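Local coordinates for cytoplasmic Protein STM1381 (Salmonella enterica subsp. enterica serovar Typhimurium, PDB 3SOZ) that is of unknown function but probably shares the fold of the class I glutamine amidotransferases, at residues Leu180-Leu185 with Ala195-Asp200; Tyr107-Gly112 with Thr207-Lys212; Thr59-Thr64 with Leu101-Asp106; Ile9-His14 with Met52-Val57; Ala160-Val165 with Ser174-Leu179. All blocks are in the same frame, centred on the assembly; numbering follows the deposited sequence.

Overall arrangement
The five contacts lie on a mixed sheet and the helices and loops packed against it. Interactions 1 and 5 share strand 175-187, and their centres are 11 Å apart. They are joined directly, Glu196 N lying 2.8 Å from Val161 O in a probable hydrogen bond. Interactions 2 and 3 both use helix 100-109, with centres 15 Å apart. Interaction 3 also touches interaction 4, where Phe61 packs on the selenomethionine Met52. Interactions 3 and 4 lie across the chain's centre from interactions 1 and 5, and the centres of interactions 3 and 5 are 34 Å apart. No ligand or established active site ties the contacts together.

Interaction 1. Residues Leu180-Leu185 with Ala195-Asp200; sequences LGYNKL and AEINGD
The phenol of Tyr182 packs against the hairpin turn Ile197-Asp200. Its OH donates to Asp200 OD2 at 2.8 Å, using the anti lone pair of that oxygen. The same OH accepts from Asn198 ND2 at 3.1 Å. This second bond is fairly straight, 161° at the hydrogen, and the hydroxyl lies close to the amide plane of Asn198. Two bonds therefore grip one oxygen and fix the end of the ring. Ile197 CG2 lies over the centre of one ring face in a CH-pi contact, 3.7 Å from the centroid of the Tyr182 ring. Asp200 OD2 lies at the ring edge instead. Tyr182 CG stands between the backbone N and the carbonyl carbon, chi1 61°, and this aims the ring at the turn. The three partners are held in place by a type I' turn. Ile197 N bonds Asp200 O, and Asp200 N bonds Ile197 O. Lys184 runs extended past the carboxylate, with NZ 4.8 Å from Asp200 OD2. Its charge may modestly favour the ionised acid. The turn joins strands 192-197 and 200-208. Val152 and Leu154 of strand 151-154 also pack on Tyr182, while Leu202 and Leu179 also touch Ile197.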
# COMPACT_ATOMS: atom_id res chain seq x y z
N LEU A 180 4.38 -0.14 -22.78
CA LEU A 180 3.80 -1.24 -22.02
C LEU A 180 3.11 -0.87 -20.69
O LEU A 180 2.58 -1.76 -19.98
CB LEU A 180 4.83 -2.32 -21.80
CG LEU A 180 5.46 -2.88 -23.08
CD1 LEU A 180 6.32 -4.08 -22.75
CD2 LEU A 180 4.35 -3.30 -23.97
N GLY A 181 3.08 0.42 -20.36
CA GLY A 181 2.28 0.87 -19.24
C GLY A 181 2.54 2.34 -18.98
O GLY A 181 3.41 2.95 -19.62
N TYR A 182 1.79 2.94 -18.05
CA TYR A 182 1.99 4.32 -17.69
C TYR A 182 1.33 4.56 -16.35
O TYR A 182 0.53 3.75 -15.86
CB TYR A 182 1.38 5.28 -18.76
CG TYR A 182 -0.13 5.11 -18.94
CD1 TYR A 182 -0.63 4.13 -19.76
CD2 TYR A 182 -1.03 5.88 -18.25
CE1 TYR A 182 -1.96 3.92 -19.91
CE2 TYR A 182 -2.40 5.67 -18.39
CZ TYR A 182 -2.83 4.66 -19.23
OH TYR A 182 -4.17 4.39 -19.42
N ASN A 183 1.66 5.71 -15.76
CA ASN A 183 0.97 6.22 -14.61
C ASN A 183 -0.29 6.97 -15.03
O ASN A 183 -0.25 7.82 -15.90
CB ASN A 183 1.91 7.13 -13.83
CG ASN A 183 3.04 6.39 -13.14
OD1 ASN A 183 4.19 6.40 -13.59
ND2 ASN A 183 2.71 5.77 -12.01
N LYS A 184 -1.40 6.66 -14.40
CA LYS A 184 -2.66 7.24 -14.76
C LYS A 184 -2.73 8.52 -13.99
O LYS A 184 -2.61 8.49 -12.77
CB LYS A 184 -3.80 6.34 -14.32
CG LYS A 184 -5.17 6.90 -14.61
CD LYS A 184 -6.26 5.91 -14.27
CE LYS A 184 -7.65 6.54 -14.53
NZ LYS A 184 -8.70 5.49 -14.55
N LEU A 185 -2.93 9.61 -14.75
CA LEU A 185 -3.06 10.97 -14.27
C LEU A 185 -4.27 11.69 -14.86
O LEU A 185 -4.96 11.21 -15.77
CB LEU A 185 -1.80 11.77 -14.61
CG LEU A 185 -0.52 11.11 -14.08
CD1 LEU A 185 0.66 11.55 -14.85
CD2 LEU A 185 -0.36 11.45 -12.66
N ALA A 195 -0.40 14.85 -25.77
CA ALA A 195 -0.40 13.45 -26.23
C ALA A 195 -1.19 12.66 -25.25
O ALA A 195 -1.25 13.02 -24.10
CB ALA A 195 0.98 12.88 -26.28
N GLU A 196 -1.82 11.59 -25.70
CA GLU A 196 -2.61 10.74 -24.82
C GLU A 196 -2.41 9.25 -25.09
O GLU A 196 -2.03 8.85 -26.18
CB GLU A 196 -4.08 11.09 -24.90
CG GLU A 196 -4.42 12.37 -24.20
CD GLU A 196 -5.94 12.58 -24.07
OE1 GLU A 196 -6.65 12.51 -25.10
OE2 GLU A 196 -6.42 12.82 -22.92
N ILE A 197 -2.64 8.43 -24.08
CA ILE A 197 -2.45 6.99 -24.21
C ILE A 197 -3.68 6.37 -23.58
O ILE A 197 -4.21 6.94 -22.63
CB ILE A 197 -1.11 6.54 -23.56
CG1 ILE A 197 -0.81 5.06 -23.83
CG2 ILE A 197 -1.03 6.96 -22.07
CD1 ILE A 197 0.60 4.71 -23.62
N ASN A 198 -4.18 5.29 -24.17
CA ASN A 198 -5.34 4.55 -23.64
C ASN A 198 -6.37 5.49 -23.03
O ASN A 198 -6.96 5.20 -21.99
CB ASN A 198 -4.84 3.51 -22.62
CG ASN A 198 -5.91 2.56 -22.14
OD1 ASN A 198 -6.64 1.97 -22.93
ND2 ASN A 198 -5.99 2.37 -20.83
N GLY A 199 -6.56 6.65 -23.68
CA GLY A 199 -7.58 7.64 -23.29
C GLY A 199 -7.28 8.35 -21.98
O GLY A 199 -8.21 8.73 -21.25
N ASP A 200 -5.98 8.52 -21.67
CA ASP A 200 -5.51 9.18 -20.46
C ASP A 200 -4.32 10.05 -20.85
O ASP A 200 -3.70 9.79 -21.88
CB ASP A 200 -5.00 8.14 -19.45
CG ASP A 200 -6.11 7.45 -18.71
OD1 ASP A 200 -7.12 8.13 -18.41
OD2 ASP A 200 -5.96 6.22 -18.41

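Interaction 2. Residues Tyr107-Gly112 with Thr207-Lys212; sequences YVAEGG and TYHKGK
Ala109 and Lys210 join a Schellman helix end to a tight type II' hairpin turn. Lys210 N donates to Ala109 O at 3.1 Å, a bent bond of 140° at the hydrogen. Helix 100-109 ends in the Schellman motif: Gly111 has positive phi and Gly112 N bonds back to Tyr107 O. The turn, Tyr208-Gly211, links strands 200-208 and 211-216. Val108 reaches it with one branch. CG1 is anti to the backbone N, chi1 169°, and meets Tyr208 CB at 3.7 Å. It also lies at the edge of the Tyr208 ring, in its plane, and the two side chains cross at about a right angle. Ala109 CB lies in the plane of the His209 ring, at its edge, 3.8 Å from CD2. His209 CD2 in turn stands over the rim of one Tyr208 face. The Tyr208 hydroxyl is bound by Glu139. Lys210 starts toward the helix end, but its extended chain leads its amine away. The two backbones come close at Gly111 and Gly211. Gly211 CA makes a C-H...O contact of 3.2 Å with Val108 O.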
# COMPACT_ATOMS: atom_id res chain seq x y z
N TYR A 107 13.00 26.32 -6.46
CA TYR A 107 13.73 26.43 -7.72
C TYR A 107 12.83 26.66 -8.92
O TYR A 107 13.08 27.55 -9.73
CB TYR A 107 14.56 25.17 -7.94
CG TYR A 107 15.04 24.97 -9.35
CD1 TYR A 107 14.26 24.29 -10.27
CD2 TYR A 107 16.29 25.42 -9.76
CE1 TYR A 107 14.68 24.09 -11.58
CE2 TYR A 107 16.74 25.22 -11.07
CZ TYR A 107 15.91 24.55 -11.98
OH TYR A 107 16.31 24.32 -13.28
N VAL A 108 11.79 25.84 -9.05
CA VAL A 108 10.89 25.93 -10.18
C VAL A 108 10.14 27.26 -10.21
O VAL A 108 10.13 27.94 -11.24
CB VAL A 108 9.90 24.73 -10.23
CG1 VAL A 108 8.79 24.95 -11.26
CG2 VAL A 108 10.64 23.46 -10.51
N ALA A 109 9.48 27.61 -9.10
CA ALA A 109 8.88 28.95 -8.90
C ALA A 109 9.82 30.12 -9.32
O ALA A 109 9.35 31.08 -9.93
CB ALA A 109 8.42 29.12 -7.45
N GLU A 110 11.12 30.02 -9.02
CA GLU A 110 12.11 31.02 -9.45
C GLU A 110 12.51 30.81 -10.92
O GLU A 110 13.65 31.12 -11.33
CB GLU A 110 13.35 31.05 -8.52
CG GLU A 110 13.20 31.92 -7.23
CD GLU A 110 13.31 31.11 -5.86
OE1 GLU A 110 14.42 30.57 -5.53
OE2 GLU A 110 12.30 31.06 -5.10
N GLY A 111 11.59 30.28 -11.71
CA GLY A 111 11.87 30.08 -13.14
C GLY A 111 12.59 28.82 -13.61
O GLY A 111 12.67 28.58 -14.81
N GLY A 112 13.10 28.00 -12.69
CA GLY A 112 13.67 26.69 -13.10
C GLY A 112 12.64 25.76 -13.76
O GLY A 112 11.47 25.77 -13.41
N THR A 207 2.84 25.18 -15.82
CA THR A 207 3.74 26.23 -15.33
C THR A 207 3.58 26.31 -13.80
O THR A 207 2.46 26.11 -13.29
CB THR A 207 3.40 27.67 -15.92
OG1 THR A 207 2.08 28.08 -15.49
CG2 THR A 207 3.54 27.71 -17.45
N TYR A 208 4.67 26.64 -13.11
CA TYR A 208 4.59 26.85 -11.68
C TYR A 208 5.26 28.19 -11.28
O TYR A 208 6.51 28.31 -11.20
CB TYR A 208 5.12 25.62 -10.91
CG TYR A 208 5.02 25.73 -9.40
CD1 TYR A 208 3.77 25.76 -8.75
CD2 TYR A 208 6.17 25.79 -8.62
CE1 TYR A 208 3.69 25.86 -7.35
CE2 TYR A 208 6.10 25.89 -7.24
CZ TYR A 208 4.87 25.93 -6.61
OH TYR A 208 4.85 26.03 -5.22
N HIS A 209 4.41 29.19 -11.06
CA HIS A 209 4.82 30.60 -11.05
C HIS A 209 5.73 30.87 -12.24
O HIS A 209 5.29 30.72 -13.38
CB HIS A 209 5.43 31.01 -9.72
CG HIS A 209 4.54 30.73 -8.54
ND1 HIS A 209 3.25 31.20 -8.47
CD2 HIS A 209 4.76 30.03 -7.40
CE1 HIS A 209 2.70 30.80 -7.34
NE2 HIS A 209 3.59 30.09 -6.66
N LYS A 210 6.99 31.22 -12.01
CA LYS A 210 7.88 31.61 -13.13
C LYS A 210 8.42 30.43 -13.93
O LYS A 210 9.12 30.64 -14.93
CB LYS A 210 9.05 32.51 -12.68
CG LYS A 210 8.64 33.83 -12.02
CD LYS A 210 9.86 34.75 -11.75
CE LYS A 210 9.39 36.22 -11.58
NZ LYS A 210 10.48 37.22 -11.31
N GLY A 211 8.08 29.21 -13.50
CA GLY A 211 8.69 27.99 -14.06
C GLY A 211 7.83 27.10 -14.92
O GLY A 211 6.60 27.06 -14.77
N LYS A 212 8.49 26.37 -15.81
CA LYS A 212 7.84 25.38 -16.68
C LYS A 212 7.96 23.90 -16.19
O LYS A 212 9.06 23.41 -15.91
CB LYS A 212 8.41 25.51 -18.09
CG LYS A 212 8.31 26.95 -18.61
CD LYS A 212 8.76 27.09 -20.09
CE LYS A 212 9.31 28.50 -20.37
NZ LYS A 212 10.66 28.77 -19.71

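Interaction 3. Residues Thr59-Thr64 with Leu101-Asp106; sequences TRFPQT and LQLIAD
Leu103 faces the loop at Phe61-Thr64 and divides its two methyl branches along it. CD1 lies 3.3 Å from Pro62 O and 3.8 Å from Gln63 CA. CD2 goes to the next residue and lies 3.7 Å from Thr64 C. The leucine therefore meets mainly the backbone of the loop. The side chains of Gln63 and Thr64 leave their CA atoms pointing away from the helix.

Phe61 supplies the aromatic part of the contact. Its CG is anti to the backbone N, chi1 -170°, and this carries the ring out toward the helix. The ring's far end, CZ, comes to 4.1 Å from Ile104 CD1. The two side chains cross at about a right angle, and the methyl approaches the ring obliquely. Leu103 CD1 is also oblique to the ring, 4.4 Å from Phe61 CE2. Pro62 CG stands over the centre of one ring face, within the same loop. Ile104 leaves the helix to one flank, and its CD1 is the part that turns back to the ring.

The loop lies between helices 56-59 and 65-69. Leu68 of the latter packs on both Leu103 and Pro62. Phe84 of helix 81-85 touches Ile104, and Gln87 touches Phe61. Leu103 and Ile104 thus tie helix 100-109 to the loop and to helices 65-69 and 81-85.

No hydrogen bond crosses between the two segments. The contact rests on dispersion and on burial of Phe61, Leu103 and Ile104 from water, so it is held by fit of shape with no directional polar bond.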
# COMPACT_ATOMS: atom_id res chain seq x y z
N THR A 59 22.73 11.09 0.40
CA THR A 59 23.88 11.53 1.21
C THR A 59 24.27 13.04 1.03
O THR A 59 24.41 13.73 2.02
CB THR A 59 25.13 10.67 0.92
OG1 THR A 59 25.47 10.81 -0.46
CG2 THR A 59 24.90 9.17 1.24
N ARG A 60 24.44 13.51 -0.22
CA ARG A 60 24.99 14.85 -0.54
C ARG A 60 23.97 15.78 -1.22
O ARG A 60 24.34 16.54 -2.12
CB ARG A 60 26.16 14.76 -1.54
CG ARG A 60 27.50 14.13 -1.13
CD ARG A 60 28.47 14.26 -2.35
NE ARG A 60 29.69 13.41 -2.37
CZ ARG A 60 30.96 13.86 -2.51
NH1 ARG A 60 31.23 15.17 -2.63
NH2 ARG A 60 31.98 13.00 -2.52
N PHE A 61 22.70 15.73 -0.86
CA PHE A 61 21.72 16.54 -1.61
C PHE A 61 21.79 18.05 -1.31
O PHE A 61 21.66 18.42 -0.15
CB PHE A 61 20.27 16.07 -1.46
CG PHE A 61 19.34 16.76 -2.42
CD1 PHE A 61 19.32 16.42 -3.76
CD2 PHE A 61 18.53 17.78 -1.99
CE1 PHE A 61 18.49 17.08 -4.66
CE2 PHE A 61 17.66 18.45 -2.89
CZ PHE A 61 17.65 18.10 -4.22
N PRO A 62 21.96 18.90 -2.35
CA PRO A 62 21.99 20.36 -2.25
C PRO A 62 21.01 20.89 -1.23
O PRO A 62 19.85 20.50 -1.23
CB PRO A 62 21.58 20.83 -3.66
CG PRO A 62 21.71 19.59 -4.57
CD PRO A 62 22.28 18.47 -3.73
N GLN A 63 21.48 21.76 -0.34
CA GLN A 63 20.62 22.26 0.71
C GLN A 63 20.36 23.77 0.61
O GLN A 63 19.65 24.34 1.45
CB GLN A 63 21.18 21.88 2.09
CG GLN A 63 21.26 20.37 2.39
CD GLN A 63 21.99 20.08 3.70
OE1 GLN A 63 22.86 20.85 4.13
NE2 GLN A 63 21.64 18.97 4.34
N THR A 64 20.89 24.42 -0.41
CA THR A 64 20.62 25.85 -0.61
C THR A 64 20.10 26.16 -2.01
O THR A 64 20.40 25.43 -2.96
CB THR A 64 21.83 26.78 -0.22
OG1 THR A 64 22.97 26.53 -1.06
CG2 THR A 64 22.22 26.61 1.27
N LEU A 101 12.32 18.76 -1.42
CA LEU A 101 11.23 18.92 -2.38
C LEU A 101 10.73 20.36 -2.32
O LEU A 101 10.21 20.88 -3.33
CB LEU A 101 10.11 17.92 -2.07
CG LEU A 101 9.91 16.59 -2.82
CD1 LEU A 101 11.11 16.07 -3.64
CD2 LEU A 101 9.38 15.50 -1.89
N GLN A 102 10.87 21.00 -1.16
CA GLN A 102 10.66 22.44 -1.06
C GLN A 102 11.73 23.05 -1.93
O GLN A 102 11.42 23.92 -2.74
CB GLN A 102 10.80 22.97 0.37
CG GLN A 102 9.51 23.40 1.06
CD GLN A 102 8.60 24.21 0.17
OE1 GLN A 102 7.40 24.29 0.42
NE2 GLN A 102 9.14 24.81 -0.87
N LEU A 103 12.96 22.58 -1.80
CA LEU A 103 14.04 23.08 -2.63
C LEU A 103 13.73 23.05 -4.11
O LEU A 103 14.00 24.03 -4.80
CB LEU A 103 15.37 22.36 -2.36
CG LEU A 103 16.15 23.00 -1.21
CD1 LEU A 103 17.04 22.01 -0.41
CD2 LEU A 103 16.94 24.22 -1.75
N ILE A 104 13.18 21.95 -4.61
CA ILE A 104 12.89 21.84 -6.03
C ILE A 104 11.71 22.76 -6.38
O ILE A 104 11.72 23.44 -7.41
CB ILE A 104 12.70 20.38 -6.47
CG1 ILE A 104 14.06 19.67 -6.47
CG2 ILE A 104 12.11 20.28 -7.88
CD1 ILE A 104 14.02 18.23 -6.10
N ALA A 105 10.74 22.82 -5.48
CA ALA A 105 9.60 23.69 -5.66
C ALA A 105 10.04 25.15 -5.80
O ALA A 105 9.65 25.85 -6.77
CB ALA A 105 8.63 23.54 -4.49
N ASP A 106 10.81 25.61 -4.81
CA ASP A 106 11.37 26.95 -4.78
C ASP A 106 12.05 27.19 -6.10
O ASP A 106 11.67 28.12 -6.81
CB ASP A 106 12.33 27.13 -3.60
CG ASP A 106 11.59 27.35 -2.26
OD1 ASP A 106 10.34 27.26 -2.19
OD2 ASP A 106 12.27 27.60 -1.25

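Interaction 4. Residues Ile9-His14 with Met52-Val57; sequences IGESWH and MPAHIV
Ile9 packs against both Met52 and Val57 in the buried half of this contact. Met52 is a selenomethionine. Its chain runs out extended, bends at the last torsion, chi3 75°, and lies beside Ile9. The two side chains point the same way. The modelled spacing of their terminal carbons is too short to be trusted. The other Ile9 branch, CG2, meets Val57 CG2 at 3.8 Å, and these two side chains cross at about a right angle. Phe84 of helix 81-85 touches Ile9 and Val57, and Phe61 packs on Met52.

The backbone link is less firm. Gly10 N reaches Met52 O at 3.4 Å in a weak bond. Ala54 N donates to Gly10 O at 3.2 Å, but from well above the carbonyl plane. Pro53 CA adds a C-H...O contact of 3.0 Å to the same oxygen.

Past Glu11 the two segments separate; at Glu11 itself the contact is already partly exposed. Glu11 bends at chi2, -79°, and folds over Pro53 and Ala54. Its CG lies 3.4 Å from Ala54 CB, and its OE2 lies 3.6 Å from Pro53 CB. His55 sits at the N-cap position of helix 56-59 and is exposed, its side chain leading away.

Strands 5-10 and 48-53 are parallel neighbours, and both give way to loops here. Loops at the C-terminal ends of adjacent parallel strands are a feature of the alpha/beta fold of class I glutamine amidotransferases, to whose clan this protein is assigned.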
# COMPACT_ATOMS: atom_id res chain seq x y z
N ILE A 9 18.30 13.39 -12.16
CA ILE A 9 18.14 12.54 -11.01
C ILE A 9 17.45 11.20 -11.35
O ILE A 9 16.23 11.16 -11.63
CB ILE A 9 17.34 13.30 -9.91
CG1 ILE A 9 17.94 14.70 -9.65
CG2 ILE A 9 17.24 12.49 -8.64
CD1 ILE A 9 17.20 15.47 -8.61
N GLY A 10 18.24 10.12 -11.30
CA GLY A 10 17.71 8.75 -11.23
C GLY A 10 18.68 7.69 -10.73
O GLY A 10 19.74 8.01 -10.22
N GLU A 11 18.33 6.42 -10.88
CA GLU A 11 19.22 5.33 -10.44
C GLU A 11 18.92 4.08 -11.23
O GLU A 11 17.81 3.93 -11.73
CB GLU A 11 18.96 4.96 -8.98
CG GLU A 11 19.98 5.44 -7.97
CD GLU A 11 21.24 4.59 -7.93
OE1 GLU A 11 21.39 3.73 -8.83
OE2 GLU A 11 22.09 4.79 -7.01
N SER A 12 19.93 3.23 -11.37
CA SER A 12 19.75 1.78 -11.61
C SER A 12 18.92 1.10 -10.53
O SER A 12 18.94 1.52 -9.41
CB SER A 12 21.11 1.11 -11.61
OG SER A 12 21.84 1.58 -12.71
N TRP A 13 18.23 0.01 -10.86
CA TRP A 13 17.57 -0.84 -9.83
C TRP A 13 18.64 -1.74 -9.31
O TRP A 13 19.47 -2.22 -10.11
CB TRP A 13 16.42 -1.70 -10.40
CG TRP A 13 15.17 -0.92 -10.72
CD1 TRP A 13 14.84 -0.41 -11.92
CD2 TRP A 13 14.10 -0.56 -9.82
NE1 TRP A 13 13.64 0.26 -11.84
CE2 TRP A 13 13.16 0.17 -10.56
CE3 TRP A 13 13.85 -0.78 -8.46
CZ2 TRP A 13 11.99 0.70 -10.00
CZ3 TRP A 13 12.69 -0.24 -7.89
CH2 TRP A 13 11.77 0.48 -8.68
N HIS A 14 18.67 -1.97 -7.99
CA HIS A 14 19.52 -3.07 -7.47
C HIS A 14 18.62 -4.29 -7.34
O HIS A 14 17.51 -4.17 -6.88
CB HIS A 14 20.23 -2.71 -6.14
CG HIS A 14 20.86 -3.90 -5.48
ND1 HIS A 14 20.22 -4.63 -4.49
CD2 HIS A 14 22.01 -4.56 -5.75
CE1 HIS A 14 20.98 -5.66 -4.15
NE2 HIS A 14 22.06 -5.65 -4.92
N MSE A 52 22.73 12.66 -11.25
CA MSE A 52 22.76 12.48 -9.81
C MSE A 52 22.01 11.20 -9.40
O MSE A 52 20.78 11.20 -9.33
CB MSE A 52 22.25 13.72 -9.10
CG MSE A 52 22.12 13.51 -7.66
SE MSE A 52 21.74 15.08 -6.60
CE MSE A 52 19.91 15.32 -7.03
N PRO A 53 22.76 10.11 -9.14
CA PRO A 53 22.10 8.90 -8.64
C PRO A 53 21.37 9.18 -7.33
O PRO A 53 21.74 10.10 -6.60
CB PRO A 53 23.26 7.90 -8.45
CG PRO A 53 24.50 8.67 -8.50
CD PRO A 53 24.23 9.98 -9.18
N ALA A 54 20.30 8.43 -7.07
CA ALA A 54 19.75 8.39 -5.71
C ALA A 54 20.93 7.81 -4.96
O ALA A 54 21.74 7.10 -5.57
CB ALA A 54 18.55 7.49 -5.65
N HIS A 55 21.10 8.10 -3.70
CA HIS A 55 22.43 7.86 -3.08
C HIS A 55 23.20 9.14 -3.05
O HIS A 55 23.58 9.58 -1.96
CB HIS A 55 23.34 6.81 -3.75
CG HIS A 55 24.67 6.68 -3.07
ND1 HIS A 55 24.82 6.70 -1.68
CD2 HIS A 55 25.93 6.55 -3.57
CE1 HIS A 55 26.10 6.59 -1.37
NE2 HIS A 55 26.80 6.49 -2.49
N ILE A 56 23.46 9.75 -4.20
CA ILE A 56 23.93 11.13 -4.10
C ILE A 56 22.82 11.97 -3.50
O ILE A 56 23.06 12.72 -2.57
CB ILE A 56 24.62 11.70 -5.35
CG1 ILE A 56 26.02 11.05 -5.49
CG2 ILE A 56 24.75 13.24 -5.21
CD1 ILE A 56 26.78 11.39 -6.84
N VAL A 57 21.60 11.78 -3.97
CA VAL A 57 20.44 12.35 -3.29
C VAL A 57 20.38 11.98 -1.82
O VAL A 57 20.01 12.81 -1.00
CB VAL A 57 19.13 11.88 -3.87
CG1 VAL A 57 18.00 12.68 -3.24
CG2 VAL A 57 19.11 11.98 -5.40

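Interaction 5. Residues Ala160-Val165 with Ser174-Leu179; sequences AVNTAV and SEWPPL
Trp176 and Asn162 each place CG anti to the carbonyl carbon, with chi1 -80° and -71°. These torsions, with chi2 86° at Trp176, set the indole N-H facing the amide oxygen. Trp176 NE1 donates to Asn162 OD1 at 3.0 Å. The bond is fairly straight at the hydrogen. The donor nevertheless stands above the carbonyl plane of the amide and off its lone pairs. The amide and indole planes are nearly perpendicular, and the side chains cross at about a right angle. Asn162 OD1 lies at the edge of the indole. The amide's other end, ND2, packs 3.7 Å from Ser174 CA.

Ala160 works on the ring face. Its CB sits over the five-membered ring of Trp176, 3.6 Å from the centroid, in a CH-pi contact. The indole is therefore held at its edge by a polar bond and on one face by a methyl. The N-H of this buried ring finds its acceptor in Asn162, and this bond, with Ala160 on the face, probably limits the ring's rotation.

The backbones run nearly antiparallel, with the axes of strands 160-162 and 175-179 approaching to 5.9 Å. The pairing near Val161 and Glu175 is loose, so the side chains of Trp176, Asn162 and Ala160 carry much of the contact. Strand 192-197 flanks strand 157-162 on the sheet, and its Ala195 touches the indole. Phe173, Phe229 of helix 227-230, Trp232 and Phe238 of helix 235-246 also lie around the indole.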
# COMPACT_ATOMS: atom_id res chain seq x y z
N ALA A 160 0.16 5.72 -28.34
CA ALA A 160 -0.29 7.03 -27.92
C ALA A 160 -0.66 7.81 -29.15
O ALA A 160 -0.04 7.65 -30.22
CB ALA A 160 0.81 7.73 -27.20
N VAL A 161 -1.68 8.66 -29.01
CA VAL A 161 -1.97 9.64 -30.05
C VAL A 161 -1.79 11.08 -29.56
O VAL A 161 -2.30 11.44 -28.49
CB VAL A 161 -3.39 9.45 -30.68
CG1 VAL A 161 -3.50 8.09 -31.40
CG2 VAL A 161 -4.52 9.64 -29.62
N ASN A 162 -1.04 11.86 -30.33
CA ASN A 162 -1.01 13.33 -30.26
C ASN A 162 -2.38 14.02 -30.18
O ASN A 162 -3.42 13.49 -30.53
CB ASN A 162 -0.26 13.89 -31.46
CG ASN A 162 1.22 13.62 -31.40
OD1 ASN A 162 1.76 13.36 -30.34
ND2 ASN A 162 1.88 13.69 -32.55
N THR A 163 -2.36 15.24 -29.70
CA THR A 163 -3.57 15.92 -29.36
C THR A 163 -3.70 17.01 -30.42
O THR A 163 -2.78 17.21 -31.21
CB THR A 163 -3.41 16.43 -27.89
OG1 THR A 163 -4.58 16.14 -27.14
CG2 THR A 163 -3.09 17.90 -27.79
N ALA A 164 -4.85 17.69 -30.49
CA ALA A 164 -5.03 18.80 -31.46
C ALA A 164 -4.01 19.96 -31.24
O ALA A 164 -3.49 20.50 -32.22
CB ALA A 164 -6.49 19.32 -31.45
N VAL A 165 -3.72 20.31 -29.98
CA VAL A 165 -2.72 21.34 -29.66
C VAL A 165 -1.43 21.21 -30.50
O VAL A 165 -0.78 20.18 -30.50
CB VAL A 165 -2.38 21.39 -28.16
CG1 VAL A 165 -1.37 22.48 -27.86
CG2 VAL A 165 -3.64 21.61 -27.34
N SER A 174 3.51 11.67 -35.87
CA SER A 174 2.06 11.59 -35.58
C SER A 174 1.66 10.27 -34.92
O SER A 174 0.71 10.24 -34.11
CB SER A 174 1.20 11.83 -36.83
OG SER A 174 1.31 10.76 -37.76
N GLU A 175 2.37 9.21 -35.30
CA GLU A 175 2.18 7.87 -34.75
C GLU A 175 3.28 7.49 -33.74
O GLU A 175 4.50 7.66 -33.99
CB GLU A 175 2.07 6.86 -35.91
CG GLU A 175 2.61 5.42 -35.63
CD GLU A 175 1.85 4.31 -36.38
OE1 GLU A 175 0.59 4.42 -36.53
OE2 GLU A 175 2.52 3.32 -36.79
N TRP A 176 2.84 7.02 -32.58
CA TRP A 176 3.73 6.65 -31.47
C TRP A 176 4.08 5.16 -31.47
O TRP A 176 3.27 4.32 -31.89
CB TRP A 176 3.04 6.96 -30.16
CG TRP A 176 3.10 8.40 -29.73
CD1 TRP A 176 2.25 9.42 -30.09
CD2 TRP A 176 4.04 8.98 -28.81
NE1 TRP A 176 2.60 10.59 -29.46
CE2 TRP A 176 3.70 10.35 -28.67
CE3 TRP A 176 5.13 8.47 -28.07
CZ2 TRP A 176 4.42 11.22 -27.82
CZ3 TRP A 176 5.85 9.35 -27.24
CH2 TRP A 176 5.49 10.70 -27.12
N PRO A 177 5.29 4.81 -30.97
CA PRO A 177 5.54 3.37 -30.78
C PRO A 177 4.77 2.89 -29.54
O PRO A 177 4.36 3.73 -28.71
CB PRO A 177 7.05 3.29 -30.56
CG PRO A 177 7.53 4.76 -30.47
CD PRO A 177 6.36 5.65 -30.42
N PRO A 178 4.52 1.57 -29.42
CA PRO A 178 3.72 1.17 -28.26
C PRO A 178 4.52 1.26 -26.94
O PRO A 178 5.72 1.02 -26.92
CB PRO A 178 3.37 -0.29 -28.58
CG PRO A 178 4.53 -0.74 -29.41
CD PRO A 178 4.91 0.41 -30.25
N LEU A 179 3.85 1.63 -25.86
CA LEU A 179 4.45 1.59 -24.53
C LEU A 179 3.72 0.49 -23.77
O LEU A 179 2.55 0.23 -24.08
CB LEU A 179 4.31 2.95 -23.84
CG LEU A 179 5.03 4.13 -24.51
CD1 LEU A 179 4.44 5.41 -24.03
CD2 LEU A 179 6.52 4.15 -24.27